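Local coordinates for alpha-n-acetylglucosaminidase family protein (Clostridium perfringens, PDB 4A42), which probably binds carbohydrate through this family 32 module of a multimodular family 89 glycoside hydrolase that removes alpha-linked N-acetylglucosamine, at residues A[48-51]-A[52-55]; A[37-40]-A[41-44]. One frame throughout, in Å; residues are numbered along the deposited sequence. Where two conformers were deposited one is given.

Contact 1. Residues A[48-51]-A[52-55]. With CA (calcium ion), chain C.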
loop_
_atom_site.group_PDB
_atom_site.type_symbol
_atom_site.label_atom_id
_atom_site.label_comp_id
_atom_site.label_asym_id
_atom_site.label_seq_id
_atom_site.Cartn_x
_atom_site.Cartn_y
_atom_site.Cartn_z
ATOM N N ASP A 48 -7.851 8.724 1.580
ATOM C CA ASP A 48 -8.768 9.816 1.897
ATOM C C ASP A 48 -8.779 10.195 3.377
ATOM O O ASP A 48 -9.540 11.078 3.795
ATOM C CB ASP A 48 -10.184 9.509 1.399
ATOM C CG ASP A 48 -10.820 8.344 2.116
ATOM O OD1 ASP A 48 -10.105 7.617 2.844
ATOM O OD2 ASP A 48 -12.039 8.154 1.950
ATOM N N GLY A 49 -7.928 9.542 4.165
ATOM C CA GLY A 49 -7.804 9.867 5.576
ATOM C C GLY A 49 -8.905 9.305 6.457
ATOM O O GLY A 49 -9.006 9.672 7.622
ATOM N N ASN A 50 -9.728 8.416 5.905
ATOM C CA ASN A 50 -10.856 7.830 6.630
ATOM C C ASN A 50 -10.691 6.321 6.648
ATOM O O ASN A 50 -10.779 5.678 5.614
ATOM C CB ASN A 50 -12.165 8.223 5.933
ATOM C CG ASN A 50 -13.410 7.736 6.673
ATOM O OD1 ASN A 50 -13.397 6.700 7.320
ATOM N ND2 ASN A 50 -14.488 8.506 6.583
ATOM N N GLU A 51 -10.457 5.738 7.811
ATOM C CA GLU A 51 -10.091 4.321 7.847
ATOM C C GLU A 51 -11.244 3.391 7.507
ATOM O O GLU A 51 -11.032 2.202 7.267
ATOM C CB GLU A 51 -9.513 3.939 9.210
ATOM C CG GLU A 51 -8.121 4.504 9.409
ATOM C CD GLU A 51 -7.499 4.079 10.719
ATOM O OE1 GLU A 51 -8.145 3.321 11.483
ATOM O OE2 GLU A 51 -6.360 4.510 10.977
ATOM N N ASN A 52 -12.456 3.932 7.520
ATOM C CA ASN A 52 -13.623 3.127 7.213
ATOM C C ASN A 52 -14.155 3.207 5.782
ATOM O O ASN A 52 -15.086 2.516 5.452
ATOM C CB ASN A 52 -14.740 3.346 8.229
ATOM C CG ASN A 52 -14.504 2.588 9.517
ATOM O OD1 ASN A 52 -14.016 1.485 9.522
ATOM N ND2 ASN A 52 -14.868 3.193 10.609
ATOM N N THR A 53 -13.527 4.012 4.942
ATOM C CA THR A 53 -13.864 4.006 3.527
ATOM C C THR A 53 -12.859 3.050 2.892
ATOM O O THR A 53 -11.664 3.246 2.990
ATOM C CB THR A 53 -13.771 5.388 2.880
ATOM O OG1 THR A 53 -12.455 5.914 3.025
ATOM C CG2 THR A 53 -14.800 6.345 3.502
ATOM N N LEU A 54 -13.381 2.022 2.243
ATOM C CA LEU A 54 -12.580 0.898 1.799
ATOM C C LEU A 54 -12.384 0.748 0.306
ATOM O O LEU A 54 -13.231 1.150 -0.461
ATOM C CB LEU A 54 -13.222 -0.379 2.295
ATOM C CG LEU A 54 -13.831 -0.304 3.686
ATOM C CD1 LEU A 54 -14.532 -1.600 3.980
ATOM C CD2 LEU A 54 -12.766 -0.035 4.715
ATOM N N TRP A 55 -11.249 0.154 -0.068
ATOM C CA TRP A 55 -11.021 -0.313 -1.421
ATOM C C TRP A 55 -11.133 -1.834 -1.344
ATOM O O TRP A 55 -10.425 -2.475 -0.596
ATOM C CB TRP A 55 -9.662 0.117 -1.961
ATOM C CG TRP A 55 -9.271 -0.591 -3.239
ATOM C CD1 TRP A 55 -9.761 -0.353 -4.493
ATOM C CD2 TRP A 55 -8.310 -1.644 -3.382
ATOM N NE1 TRP A 55 -9.168 -1.197 -5.396
ATOM C CE2 TRP A 55 -8.270 -1.993 -4.741
ATOM C CE3 TRP A 55 -7.478 -2.327 -2.489
ATOM C CZ2 TRP A 55 -7.436 -2.986 -5.225
ATOM C CZ3 TRP A 55 -6.655 -3.315 -2.977
ATOM C CH2 TRP A 55 -6.637 -3.633 -4.329
HETATM CA CA CA C . -10.063 5.247 3.455
HETATM O O HOH W 1 -14.315 6.426 9.897
#
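Thr53 OG1 is gripped twice in this calcium-binding loop of the F5/8 type C beta-sandwich: it coordinates the calcium ion at 2.5 Å and donates a hydrogen bond of 2.5 Å to Asp48 OD2. The two side chains approach from opposite directions, and OD2 receives the hydroxyl on its syn lone pair, leaving the other carboxylate oxygen, Asp48 OD1, to bind the metal. A chi1 of 58° turns Thr53 OG1 to the side of Thr53 O, where both oxygens bind the ion. Asn50 O adds the shortest of the calcium bonds from residues 48-55, 2.3 Å; Asn45 O, Gly142 O and Glu143 OE1 complete the site. Residues 48-50 form an Asx turn, Asn50 N meeting Asp48 OD1 from well above the carboxylate plane at 3.2 Å. A type I beta turn from Asn50 to Thr53 follows, closed by Thr53 N to Asn50 O at 3.3 Å. Crossing the Thr53 side chain at about a right angle, the Asn50 side chain brings Asn50 CG to 3.7 Å from Thr53 CG2. Asn50 OD1 accepts from Asn52 N at 2.9 Å, with the donor tilted only 20° from the amide plane, and takes a further hydrogen bond from a water.

Contact 2. Residues A[37-40]-A[41-44]; sequences TSNN and SEAN
This is a local contact at the surface, where the loop after strand 33-36 of the beta-sandwich winds into a short 3-10 helix. Two successive backbone bonds, each from a residue to the one three positions earlier, define it: Glu42 N to Asn39 O at 3.1 Å and Ala43 N to Asn40 O at 3.0 Å. Both N-H groups point fairly straight at their acceptors, and Ala43 CB lies 3.2 Å from Asn40 O. Asn39 has a second conformer, so its side-chain contacts hold for this copy only. In it, the other branch of the amide from OD1, Asn39 ND2, comes to 2.8 Å from Glu42 OE2 of a side chain extended beyond CG; the two flat groups are inclined by 53°. Val56 gives both polar ends a partner: Asn39 ND2 donates to its O, and Glu42 OE1 accepts from its N. Trp55 packs against both side chains, so the helix is joined to the chain just beyond the calcium loop. The Ser41 hydroxyl, turned back along the chain by a chi1 of 64°, donates to Asn39 OD1 from above the amide plane, with Ser41 OG 3.0 Å from Asn39 OD1.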
loop_
_atom_site.group_PDB
_atom_site.type_symbol
_atom_site.label_atom_id
_atom_site.label_comp_id
_atom_site.label_asym_id
_atom_site.label_seq_id
_atom_site.Cartn_x
_atom_site.Cartn_y
_atom_site.Cartn_z
ATOM N N THR A 37 -5.556 -2.493 -9.508
ATOM C CA THR A 37 -5.790 -3.581 -10.444
ATOM C C THR A 37 -7.269 -3.876 -10.630
ATOM O O THR A 37 -7.661 -4.535 -11.590
ATOM C CB THR A 37 -5.071 -4.867 -9.996
ATOM O OG1 THR A 37 -5.439 -5.174 -8.644
ATOM C CG2 THR A 37 -3.573 -4.667 -10.074
ATOM N N SER A 38 -8.087 -3.397 -9.704
ATOM C CA SER A 38 -9.530 -3.546 -9.831
ATOM C C SER A 38 -10.269 -2.535 -8.980
ATOM O O SER A 38 -9.703 -1.958 -8.045
ATOM C CB SER A 38 -9.976 -4.961 -9.459
ATOM O OG SER A 38 -10.005 -5.130 -8.066
ATOM N N ASN A 39 -11.543 -2.350 -9.314
ATOM C CA ASN A 39 -12.418 -1.438 -8.588
ATOM C C ASN A 39 -11.846 -0.035 -8.438
ATOM O O ASN A 39 -11.694 0.472 -7.315
ATOM C CB ASN A 39 -12.778 -2.010 -7.219
ATOM C CG ASN A 39 -14.222 -1.769 -6.863
ATOM O OD1 ASN A 39 -14.919 -1.026 -7.553
ATOM N ND2 ASN A 39 -14.685 -2.393 -5.784
ATOM N N ASN A 40 -11.546 0.580 -9.567
ATOM C CA ASN A 40 -10.991 1.906 -9.608
ATOM C C ASN A 40 -11.897 2.935 -8.933
ATOM O O ASN A 40 -11.409 3.944 -8.448
ATOM C CB ASN A 40 -10.733 2.283 -11.071
ATOM C CG ASN A 40 -10.044 3.605 -11.212
ATOM O OD1 ASN A 40 -8.885 3.759 -10.830
ATOM N ND2 ASN A 40 -10.749 4.576 -11.762
ATOM N N SER A 41 -13.204 2.664 -8.913
ATOM C CA SER A 41 -14.193 3.570 -8.322
ATOM C C SER A 41 -13.930 3.810 -6.841
ATOM O O SER A 41 -14.358 4.817 -6.284
ATOM C CB SER A 41 -15.613 3.018 -8.495
ATOM O OG SER A 41 -15.783 1.790 -7.800
ATOM N N GLU A 42 -13.211 2.884 -6.215
ATOM C CA GLU A 42 -12.957 2.941 -4.777
ATOM C C GLU A 42 -11.497 3.263 -4.488
ATOM O O GLU A 42 -11.069 3.275 -3.335
ATOM C CB GLU A 42 -13.320 1.603 -4.128
ATOM C CG GLU A 42 -14.803 1.273 -4.164
ATOM C CD GLU A 42 -15.094 -0.169 -3.797
ATOM O OE1 GLU A 42 -14.241 -0.809 -3.154
ATOM O OE2 GLU A 42 -16.177 -0.671 -4.153
ATOM N N ALA A 43 -10.726 3.512 -5.541
ATOM C CA ALA A 43 -9.294 3.730 -5.403
ATOM C C ALA A 43 -8.907 4.880 -4.466
ATOM O O ALA A 43 -7.952 4.764 -3.698
ATOM C CB ALA A 43 -8.641 3.900 -6.776
ATOM N N ASN A 44 -9.630 5.993 -4.518
ATOM C CA ASN A 44 -9.266 7.115 -3.675
ATOM C C ASN A 44 -9.580 6.858 -2.207
ATOM O O ASN A 44 -9.094 7.566 -1.333
ATOM C CB ASN A 44 -9.892 8.407 -4.185
ATOM C CG ASN A 44 -9.219 8.895 -5.446
ATOM O OD1 ASN A 44 -8.004 8.743 -5.610
ATOM N ND2 ASN A 44 -10.000 9.467 -6.352
#

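Overall arrangement
Both contacts belong to the single long connection between strands 33-36 and 63-69, and they follow in series without nesting or crossing. Leaving strand 33-36, the chain first closes the 3-10 helix of contact 2, then gives the ion its first ligand, Asn45 O, and continues into contact 1 before reaching strand 63-69. Their centres lie 12 Å apart, yet they touch: Trp55, at the end of contact 1, turns back toward Ser38, Asn39 and Glu42, with Trp55 NE1 2.8 Å from Ser38 O in a probable hydrogen bond. The calcium ion ties contact 1 to Gly142 and Glu143 of strand 141-148, while Thr37 bonds to Ser64 in the neighbouring strand of the other sheet.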